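Local coordinates for protein GENE 22 product (Bacillus phage spp1, PDB 2XC8) that is a phage protein of uncertain function whose fold resembles a domain of the receptor-binding protein of lactococcal phage p2, at residues E3-K8 with T112-E117; M59-M64 with I95-S100; T53-Y58 with T102-G107. All blocks are in the same frame, centred on the assembly; numbering follows the deposited sequence.

Contact 1. Residues E3-K8 with T112-E117; sequences EIVNRK and TIFLYE
Glu-3 to Lys-8 runs parallel to Thr-112 to Glu-117, the two strand axes 4.6 Å apart and inclined at 22°, and five backbone hydrogen bonds join them, from Ile-113 N to Glu-3 O at one end to Glu-117 N to Arg-7 O at the other. Both backbone polar atoms of Val-5 are engaged: its N gives a nearly straight bond (173°) to Ile-113 O, and its O accepts from Leu-115 N. On the face that carries Val-5, Thr-112 and Phe-114, the Val-5 methyl CG2 meets Thr-112 CG2 at 3.6 Å, while CB and CG1 approach the CD1–CE1 side of the Phe-114 ring. Thr-112 CG2 also lies over one face of that ring, 3.7 Å above its plane and shifted toward the rim. This is the only parallel pairing in the mixed five-stranded sheet: the N-terminal strand 2-8 is one of its two outer strands within the chain and lies beside strand 109-117. On the other face Ile-4 CG2, anti to the backbone N (CG1 at chi1 -72°), touches Leu-115 CD1 at 3.7 Å. Beside it the Asn-6 amide nitrogen ND2 rests 3.5 Å from Leu-115 CB, a purely van der Waals approach. The second subunit reaches this edge, where its Glu-16 OE1 accepts a hydrogen bond from Ile-4 N.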
loop_
_atom_site.group_PDB
_atom_site.type_symbol
_atom_site.label_atom_id
_atom_site.label_comp_id
_atom_site.label_asym_id
_atom_site.label_seq_id
_atom_site.Cartn_x
_atom_site.Cartn_y
_atom_site.Cartn_z
ATOM N N GLU B 3 -7.326 2.991 4.313
ATOM C CA GLU B 3 -6.418 2.199 5.133
ATOM C C GLU B 3 -5.939 0.964 4.374
ATOM O O GLU B 3 -6.608 0.497 3.450
ATOM C CB GLU B 3 -7.137 1.774 6.418
ATOM C CG GLU B 3 -6.218 1.402 7.577
ATOM C CD GLU B 3 -6.921 0.590 8.658
ATOM O OE1 GLU B 3 -8.093 0.197 8.463
ATOM O OE2 GLU B 3 -6.293 0.338 9.708
ATOM N N ILE B 4 -4.779 0.443 4.765
ATOM C CA ILE B 4 -4.267 -0.794 4.186
ATOM C C ILE B 4 -4.238 -1.910 5.230
ATOM O O ILE B 4 -3.717 -1.729 6.338
ATOM C CB ILE B 4 -2.891 -0.586 3.501
ATOM C CG1 ILE B 4 -3.092 0.210 2.203
ATOM C CG2 ILE B 4 -2.197 -1.927 3.235
ATOM C CD1 ILE B 4 -1.831 0.476 1.398
ATOM N N VAL B 5 -4.821 -3.052 4.866
ATOM C CA VAL B 5 -4.871 -4.214 5.751
ATOM C C VAL B 5 -4.142 -5.409 5.132
ATOM O O VAL B 5 -4.604 -6.007 4.156
ATOM C CB VAL B 5 -6.332 -4.577 6.158
ATOM C CG1 VAL B 5 -6.376 -5.906 6.914
ATOM C CG2 VAL B 5 -6.929 -3.474 7.027
ATOM N N ASN B 6 -2.985 -5.725 5.711
ATOM C CA ASN B 6 -2.201 -6.893 5.331
ATOM C C ASN B 6 -2.691 -8.122 6.090
ATOM O O ASN B 6 -2.858 -8.073 7.311
ATOM C CB ASN B 6 -0.713 -6.668 5.632
ATOM C CG ASN B 6 -0.115 -5.520 4.833
ATOM O OD1 ASN B 6 0.389 -4.551 5.402
ATOM N ND2 ASN B 6 -0.163 -5.626 3.509
ATOM N N ARG B 7 -2.925 -9.217 5.370
ATOM C CA ARG B 7 -3.329 -10.475 6.002
ATOM C C ARG B 7 -2.715 -11.707 5.338
ATOM O O ARG B 7 -2.625 -11.787 4.111
ATOM C CB ARG B 7 -4.856 -10.616 6.046
ATOM C CG ARG B 7 -5.314 -11.766 6.948
ATOM C CD ARG B 7 -6.819 -11.964 6.915
ATOM N NE ARG B 7 -7.253 -12.792 8.041
ATOM C CZ ARG B 7 -7.870 -12.326 9.123
ATOM N NH1 ARG B 7 -8.152 -11.031 9.234
ATOM N NH2 ARG B 7 -8.218 -13.161 10.094
ATOM N N LYS B 8 -2.301 -12.660 6.171
ATOM C CA LYS B 8 -1.796 -13.948 5.707
ATOM C C LYS B 8 -2.958 -14.897 5.434
ATOM O O LYS B 8 -3.763 -15.182 6.326
ATOM C CB LYS B 8 -0.834 -14.554 6.735
ATOM C CG LYS B 8 0.479 -13.795 6.877
ATOM C CD LYS B 8 1.343 -14.373 7.983
ATOM C CE LYS B 8 2.646 -13.600 8.116
ATOM N NZ LYS B 8 3.501 -14.134 9.213
ATOM N N THR B 112 -10.885 0.771 2.859
ATOM C CA THR B 112 -9.804 -0.185 3.070
ATOM C C THR B 112 -9.297 -0.918 1.826
ATOM O O THR B 112 -10.077 -1.299 0.949
ATOM C CB THR B 112 -10.237 -1.312 4.046
ATOM O OG1 THR B 112 -10.866 -0.741 5.201
ATOM C CG2 THR B 112 -9.043 -2.142 4.492
ATOM N N ILE B 113 -7.978 -1.090 1.765
ATOM C CA ILE B 113 -7.363 -1.843 0.678
ATOM C C ILE B 113 -6.851 -3.096 1.391
ATOM O O ILE B 113 -6.008 -3.010 2.290
ATOM C CB ILE B 113 -6.207 -1.112 -0.061
ATOM C CG1 ILE B 113 -6.765 -0.035 -0.998
ATOM C CG2 ILE B 113 -5.347 -2.103 -0.851
ATOM C CD1 ILE B 113 -5.735 0.975 -1.485
ATOM N N PHE B 114 -7.380 -4.254 1.002
ATOM C CA PHE B 114 -6.966 -5.530 1.581
ATOM C C PHE B 114 -5.858 -6.159 0.739
ATOM O O PHE B 114 -6.064 -6.483 -0.434
ATOM C CB PHE B 114 -8.158 -6.488 1.702
ATOM C CG PHE B 114 -9.173 -6.080 2.738
ATOM C CD1 PHE B 114 -9.045 -6.497 4.060
ATOM C CD2 PHE B 114 -10.265 -5.291 2.388
ATOM C CE1 PHE B 114 -9.985 -6.126 5.022
ATOM C CE2 PHE B 114 -11.211 -4.914 3.341
ATOM C CZ PHE B 114 -11.069 -5.332 4.660
ATOM N N LEU B 115 -4.682 -6.318 1.344
ATOM C CA LEU B 115 -3.533 -6.913 0.665
ATOM C C LEU B 115 -3.218 -8.292 1.233
ATOM O O LEU B 115 -2.711 -8.415 2.352
ATOM C CB LEU B 115 -2.303 -5.999 0.762
ATOM C CG LEU B 115 -2.330 -4.622 0.087
ATOM C CD1 LEU B 115 -1.025 -3.889 0.348
ATOM C CD2 LEU B 115 -2.583 -4.726 -1.415
ATOM N N TYR B 116 -3.521 -9.328 0.454
ATOM C CA TYR B 116 -3.346 -10.702 0.915
ATOM C C TYR B 116 -1.914 -11.179 0.686
ATOM O O TYR B 116 -1.317 -10.947 -0.368
ATOM C CB TYR B 116 -4.485 -11.603 0.423
ATOM C CG TYR B 116 -5.838 -11.147 0.934
ATOM C CD1 TYR B 116 -6.266 -11.465 2.225
ATOM C CD2 TYR B 116 -6.677 -10.373 0.135
ATOM C CE1 TYR B 116 -7.503 -11.033 2.699
ATOM C CE2 TYR B 116 -7.915 -9.939 0.597
ATOM C CZ TYR B 116 -8.322 -10.271 1.879
ATOM O OH TYR B 116 -9.545 -9.844 2.340
ATOM N N GLU B 117 -1.394 -11.858 1.708
ATOM C CA GLU B 117 -0.018 -12.332 1.699
ATOM C C GLU B 117 0.134 -13.845 1.887
ATOM O O GLU B 117 -0.800 -14.518 2.334
ATOM C CB GLU B 117 0.565 -11.619 2.919
ATOM C CG GLU B 117 1.979 -11.088 2.780
ATOM C CD GLU B 117 2.422 -10.364 4.046
ATOM O OE1 GLU B 117 3.179 -10.968 4.838
ATOM O OE2 GLU B 117 2.002 -9.203 4.258
#

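Contact 2. Residues M59-M64 with I95-S100; sequences MLYLHM and IMYPVS
Two successive residues, Ile-95 and Met-96, face the single residue Leu-62, and both of their amides donate to its carbonyl oxygen. Ile-95 N lies 2.7 Å from Leu-62 O, and Met-96 N reaches the same oxygen along a lone pair in the carbonyl plane. Leu-62 N returns a bond to Met-96 O, so this pair is gripped in both directions. Ile-95 CB also lies only 3.1 Å from Leu-62 O, a tight approach. Leu-62 and Met-96, a selenomethionine, project side by side: CB and CD2 of Leu-62 both lie 3.8 Å from Met-96 CG. Chi1 of 60° sets that CG between the backbone N and the carbonyl carbon, in the crowded position, and a further bend at chi3 brings SE against Leu-62 CD2. Further along, Leu-60 CD2 packs on Val-99 CG2 at 3.8 Å, and these aliphatic groups continue into an interior that includes Phe-46, Val-41 and Leu-31 of the facing strands. Tyr-61 and Tyr-97 meet on the other side of the sheet, rim to rim with their planes at 69°; Tyr-61 CE1 is 3.5 Å from Tyr-97 CD2, each at the edge of the other ring. Neighbouring His-63 is fixed at both ring nitrogens, by Glu-92 and Ser-74. Strands 56-64 and 93-103 are adjacent antiparallel members of the mixed five-stranded sheet, and the doubled pairing opposite Leu-62 is a classic beta bulge.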
loop_
_atom_site.group_PDB
_atom_site.type_symbol
_atom_site.label_atom_id
_atom_site.label_comp_id
_atom_site.label_asym_id
_atom_site.label_seq_id
_atom_site.Cartn_x
_atom_site.Cartn_y
_atom_site.Cartn_z
HETATM N N MSE B 59 -17.060 -1.086 -4.506
HETATM C CA MSE B 59 -16.719 -2.437 -4.168
HETATM C C MSE B 59 -16.114 -3.249 -5.269
HETATM O O MSE B 59 -16.692 -3.458 -6.287
HETATM C CB MSE B 59 -17.948 -3.145 -3.675
HETATM C CG MSE B 59 -17.730 -3.809 -2.391
HETATM SE SE MSE B 59 -18.332 -2.855 -0.875
HETATM C CE MSE B 59 -19.863 -3.900 -0.653
ATOM N N LEU B 60 -14.914 -3.721 -5.029
ATOM C CA LEU B 60 -14.191 -4.480 -6.043
ATOM C C LEU B 60 -14.151 -5.966 -5.690
ATOM O O LEU B 60 -13.758 -6.339 -4.584
ATOM C CB LEU B 60 -12.773 -3.920 -6.214
ATOM C CG LEU B 60 -11.869 -4.484 -7.316
ATOM C CD1 LEU B 60 -12.389 -4.143 -8.710
ATOM C CD2 LEU B 60 -10.449 -3.972 -7.141
ATOM N N TYR B 61 -14.566 -6.802 -6.639
ATOM C CA TYR B 61 -14.627 -8.248 -6.435
ATOM C C TYR B 61 -13.649 -8.994 -7.337
ATOM O O TYR B 61 -13.534 -8.691 -8.526
ATOM C CB TYR B 61 -16.045 -8.777 -6.685
ATOM C CG TYR B 61 -17.146 -8.037 -5.954
ATOM C CD1 TYR B 61 -17.241 -8.080 -4.563
ATOM C CD2 TYR B 61 -18.107 -7.313 -6.658
ATOM C CE1 TYR B 61 -18.256 -7.404 -3.890
ATOM C CE2 TYR B 61 -19.127 -6.637 -5.994
ATOM C CZ TYR B 61 -19.195 -6.688 -4.612
ATOM O OH TYR B 61 -20.201 -6.020 -3.952
ATOM N N LEU B 62 -12.948 -9.966 -6.759
ATOM C CA LEU B 62 -12.128 -10.893 -7.528
ATOM C C LEU B 62 -12.764 -12.276 -7.452
ATOM O O LEU B 62 -12.818 -12.887 -6.385
ATOM C CB LEU B 62 -10.685 -10.921 -7.009
ATOM C CG LEU B 62 -9.639 -11.679 -7.837
ATOM C CD1 LEU B 62 -9.319 -10.948 -9.136
ATOM C CD2 LEU B 62 -8.371 -11.906 -7.030
ATOM N N HIS B 63 -13.259 -12.749 -8.592
ATOM C CA HIS B 63 -13.976 -14.019 -8.662
ATOM C C HIS B 63 -13.427 -14.916 -9.765
ATOM O O HIS B 63 -12.787 -14.442 -10.706
ATOM C CB HIS B 63 -15.474 -13.776 -8.865
ATOM C CG HIS B 63 -15.781 -12.792 -9.950
ATOM N ND1 HIS B 63 -15.883 -13.154 -11.275
ATOM C CD2 HIS B 63 -15.992 -11.456 -9.907
ATOM C CE1 HIS B 63 -16.150 -12.084 -12.002
ATOM N NE2 HIS B 63 -16.221 -11.041 -11.196
HETATM N N MSE B 64 -13.691 -16.215 -9.642
HETATM C CA MSE B 64 -13.171 -17.207 -10.576
HETATM C C MSE B 64 -14.230 -18.168 -11.107
HETATM O O MSE B 64 -15.102 -18.618 -10.360
HETATM C CB MSE B 64 -12.068 -18.030 -9.903
HETATM C CG MSE B 64 -11.364 -19.026 -10.820
HETATM SE SE MSE B 64 -10.371 -20.386 -9.841
HETATM C CE MSE B 64 -9.090 -19.227 -8.945
ATOM N N ILE B 95 -13.486 -14.854 -4.638
ATOM C CA ILE B 95 -12.213 -15.145 -4.065
ATOM C C ILE B 95 -11.893 -14.112 -3.030
ATOM O O ILE B 95 -11.617 -14.458 -1.942
ATOM C CB ILE B 95 -11.112 -15.225 -5.145
ATOM C CG1 ILE B 95 -11.403 -16.318 -6.171
ATOM C CG2 ILE B 95 -9.809 -15.430 -4.535
ATOM C CD1 ILE B 95 -11.499 -17.705 -5.649
HETATM N N MSE B 96 -11.947 -12.845 -3.383
HETATM C CA MSE B 96 -11.673 -11.780 -2.448
HETATM C C MSE B 96 -12.268 -10.400 -2.716
HETATM O O MSE B 96 -12.600 -10.078 -3.816
HETATM C CB MSE B 96 -10.179 -11.610 -2.242
HETATM C CG MSE B 96 -9.419 -11.277 -3.465
HETATM SE SE MSE B 96 -7.564 -11.084 -3.330
HETATM C CE MSE B 96 -7.088 -12.753 -2.716
ATOM N N TYR B 97 -12.423 -9.616 -1.659
ATOM C CA TYR B 97 -12.908 -8.248 -1.789
ATOM C C TYR B 97 -11.761 -7.321 -1.445
ATOM O O TYR B 97 -11.711 -6.824 -0.357
ATOM C CB TYR B 97 -14.075 -7.813 -0.885
ATOM C CG TYR B 97 -15.158 -8.782 -0.593
ATOM C CD1 TYR B 97 -14.986 -9.755 0.360
ATOM C CD2 TYR B 97 -16.392 -8.672 -1.197
ATOM C CE1 TYR B 97 -15.969 -10.640 0.644
ATOM C CE2 TYR B 97 -17.393 -9.536 -0.911
ATOM C CZ TYR B 97 -17.183 -10.527 0.013
ATOM O OH TYR B 97 -18.151 -11.433 0.332
ATOM N N PRO B 98 -10.851 -7.068 -2.360
ATOM C CA PRO B 98 -9.667 -6.320 -1.908
ATOM C C PRO B 98 -9.840 -4.800 -1.735
ATOM O O PRO B 98 -9.004 -4.171 -1.085
ATOM C CB PRO B 98 -8.623 -6.627 -2.990
ATOM C CG PRO B 98 -9.417 -6.922 -4.209
ATOM C CD PRO B 98 -10.713 -7.539 -3.752
ATOM N N VAL B 99 -10.896 -4.219 -2.304
ATOM C CA VAL B 99 -11.137 -2.772 -2.183
ATOM C C VAL B 99 -12.585 -2.463 -1.783
ATOM O O VAL B 99 -13.529 -2.951 -2.408
ATOM C CB VAL B 99 -10.763 -1.994 -3.485
ATOM C CG1 VAL B 99 -10.964 -0.490 -3.305
ATOM C CG2 VAL B 99 -9.324 -2.279 -3.905
ATOM N N SER B 100 -12.740 -1.655 -0.735
ATOM C CA SER B 100 -14.047 -1.200 -0.261
ATOM C C SER B 100 -13.931 0.237 0.245
ATOM O O SER B 100 -13.376 0.478 1.319
ATOM C CB SER B 100 -14.564 -2.125 0.847
ATOM O OG SER B 100 -15.821 -1.686 1.339
#

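Contact 3. Residues T53-Y58 with T102-G107; sequences TYPVEY and TVFPNG
This is the end of an antiparallel strand pair, where strand 93-103 finishes and strand 56-64 begins, with loop residues packing beyond it. Val-56 and Val-103 form a hydrogen-bonded pair: Val-56 N donates to Val-103 O at 2.8 Å, and Val-103 N to Val-56 O at 2.7 Å. Val-103 CG2, set anti to the carbonyl carbon by CG1 lying anti to the backbone N (chi1 -174°), touches both CD2 and CE2 of Tyr-58 at 3.8 Å; the hydroxyl of that tyrosine bonds to Thr-49 O. In the next, non-hydrogen-bonded pair, Glu-57 and Thr-102 extend side by side. A water joins their ends, donating to Glu-57 OE2 and hydrogen-bonded to Thr-102 OG1 at 2.7 Å. Past the strands, Pro-55 CB and CG both lie 3.8 Å from Phe-104 CD1, while Thr-102 CG2 sits over one face of the phenyl ring, offset toward its rim. Pro-105 CG comes within 3.5 Å of Thr-53 O, extending the packing into the loop. From Phe-104 the chain leaves the pair through a type I beta turn closed by Gly-107 N to Phe-104 O; this turn lies in the loop of the beta hairpin formed by the consecutive antiparallel strands 93-103 and 109-117.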
loop_
_atom_site.group_PDB
_atom_site.type_symbol
_atom_site.label_atom_id
_atom_site.label_comp_id
_atom_site.label_asym_id
_atom_site.label_seq_id
_atom_site.Cartn_x
_atom_site.Cartn_y
_atom_site.Cartn_z
ATOM N N THR B 53 -24.753 14.678 -4.490
ATOM C CA THR B 53 -25.700 14.577 -3.379
ATOM C C THR B 53 -25.294 13.534 -2.330
ATOM O O THR B 53 -25.139 13.863 -1.151
ATOM C CB THR B 53 -27.134 14.284 -3.893
ATOM O OG1 THR B 53 -27.525 15.296 -4.829
ATOM C CG2 THR B 53 -28.132 14.251 -2.744
ATOM N N TYR B 54 -25.117 12.289 -2.766
ATOM C CA TYR B 54 -24.937 11.157 -1.853
ATOM C C TYR B 54 -23.515 10.610 -1.753
ATOM O O TYR B 54 -22.695 10.850 -2.644
ATOM C CB TYR B 54 -25.789 9.967 -2.314
ATOM C CG TYR B 54 -27.210 10.320 -2.674
ATOM C CD1 TYR B 54 -28.169 10.528 -1.687
ATOM C CD2 TYR B 54 -27.599 10.439 -4.007
ATOM C CE1 TYR B 54 -29.479 10.855 -2.015
ATOM C CE2 TYR B 54 -28.904 10.762 -4.347
ATOM C CZ TYR B 54 -29.838 10.967 -3.349
ATOM O OH TYR B 54 -31.127 11.287 -3.699
ATOM N N PRO B 55 -23.214 9.876 -0.659
ATOM C CA PRO B 55 -21.873 9.308 -0.584
ATOM C C PRO B 55 -21.966 8.091 -1.495
ATOM O O PRO B 55 -23.048 7.520 -1.653
ATOM C CB PRO B 55 -21.746 8.860 0.877
ATOM C CG PRO B 55 -22.746 9.656 1.634
ATOM C CD PRO B 55 -23.846 9.946 0.676
ATOM N N VAL B 56 -20.842 7.704 -2.091
ATOM C CA VAL B 56 -20.815 6.570 -3.010
ATOM C C VAL B 56 -19.930 5.450 -2.470
ATOM O O VAL B 56 -18.783 5.687 -2.089
ATOM C CB VAL B 56 -20.328 6.986 -4.421
ATOM C CG1 VAL B 56 -20.408 5.812 -5.369
ATOM C CG2 VAL B 56 -21.150 8.145 -4.961
ATOM N N GLU B 57 -20.471 4.234 -2.441
ATOM C CA GLU B 57 -19.718 3.052 -2.029
ATOM C C GLU B 57 -19.162 2.321 -3.245
ATOM O O GLU B 57 -19.903 1.996 -4.174
ATOM C CB GLU B 57 -20.600 2.100 -1.221
ATOM C CG GLU B 57 -21.006 2.615 0.149
ATOM C CD GLU B 57 -21.880 1.631 0.907
ATOM O OE1 GLU B 57 -22.600 0.835 0.266
ATOM O OE2 GLU B 57 -21.848 1.659 2.155
ATOM N N TYR B 58 -17.856 2.067 -3.230
ATOM C CA TYR B 58 -17.202 1.305 -4.288
ATOM C C TYR B 58 -16.738 -0.045 -3.767
ATOM O O TYR B 58 -16.088 -0.129 -2.723
ATOM C CB TYR B 58 -16.020 2.081 -4.867
ATOM C CG TYR B 58 -16.427 3.245 -5.735
ATOM C CD1 TYR B 58 -16.690 3.065 -7.093
ATOM C CD2 TYR B 58 -16.551 4.525 -5.201
ATOM C CE1 TYR B 58 -17.066 4.133 -7.897
ATOM C CE2 TYR B 58 -16.924 5.600 -5.997
ATOM C CZ TYR B 58 -17.183 5.396 -7.342
ATOM O OH TYR B 58 -17.553 6.453 -8.137
ATOM N N THR B 102 -15.817 4.276 0.624
ATOM C CA THR B 102 -16.915 5.237 0.578
ATOM C C THR B 102 -16.370 6.617 0.207
ATOM O O THR B 102 -15.487 7.152 0.884
ATOM C CB THR B 102 -17.679 5.296 1.923
ATOM O OG1 THR B 102 -18.142 3.983 2.269
ATOM C CG2 THR B 102 -18.876 6.241 1.833
ATOM N N VAL B 103 -16.894 7.175 -0.883
ATOM C CA VAL B 103 -16.480 8.489 -1.372
ATOM C C VAL B 103 -17.591 9.506 -1.122
ATOM O O VAL B 103 -18.699 9.370 -1.644
ATOM C CB VAL B 103 -16.114 8.457 -2.880
ATOM C CG1 VAL B 103 -15.555 9.802 -3.330
ATOM C CG2 VAL B 103 -15.114 7.346 -3.170
ATOM N N PHE B 104 -17.280 10.521 -0.322
ATOM C CA PHE B 104 -18.245 11.556 0.044
ATOM C C PHE B 104 -18.263 12.687 -0.990
ATOM O O PHE B 104 -17.264 12.893 -1.682
ATOM C CB PHE B 104 -17.943 12.074 1.455
ATOM C CG PHE B 104 -18.154 11.043 2.530
ATOM C CD1 PHE B 104 -19.412 10.867 3.100
ATOM C CD2 PHE B 104 -17.105 10.234 2.961
ATOM C CE1 PHE B 104 -19.622 9.908 4.088
ATOM C CE2 PHE B 104 -17.305 9.273 3.950
ATOM C CZ PHE B 104 -18.565 9.110 4.515
ATOM N N PRO B 105 -19.399 13.411 -1.112
ATOM C CA PRO B 105 -19.545 14.460 -2.131
ATOM C C PRO B 105 -18.353 15.413 -2.295
ATOM O O PRO B 105 -18.039 15.802 -3.423
ATOM C CB PRO B 105 -20.783 15.225 -1.661
ATOM C CG PRO B 105 -21.617 14.188 -1.011
ATOM C CD PRO B 105 -20.658 13.218 -0.360
ATOM N N ASN B 106 -17.698 15.780 -1.193
ATOM C CA ASN B 106 -16.562 16.712 -1.246
ATOM C C ASN B 106 -15.211 16.071 -1.603
ATOM O O ASN B 106 -14.186 16.756 -1.655
ATOM C CB ASN B 106 -16.469 17.561 0.038
ATOM C CG ASN B 106 -16.003 16.767 1.256
ATOM O OD1 ASN B 106 -15.915 15.538 1.229
ATOM N ND2 ASN B 106 -15.709 17.480 2.339
ATOM N N GLY B 107 -15.222 14.761 -1.845
ATOM C CA GLY B 107 -14.023 14.038 -2.265
ATOM C C GLY B 107 -13.341 13.231 -1.175
ATOM O O GLY B 107 -12.368 12.521 -1.445
HETATM O O HOH W 1 -20.055 11.274 -3.243
HETATM O O HOH W 2 -20.144 3.254 3.848
#

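All three contacts belong to one mixed sheet, in which strand 109-117 of contact 1 lies next to strand 93-103 of contacts 2 and 3. Contacts 1 and 2, with centres about 12 Å apart, touch directly: Phe-114 N is 2.6 Å from Pro-98 O, a probable hydrogen bond, and Tyr-116 CD2 packs 3.6 Å from Met-96 SE. Contacts 2 and 3 are successive lengths of the same strand pair, with centres about 20 Å apart. Contact 3 remains separate from contact 1, their nearest atoms about 6 Å apart, although the turn at 104-107 leads toward strand 109-117. The second subunit reaches contact 1 but not contact 3.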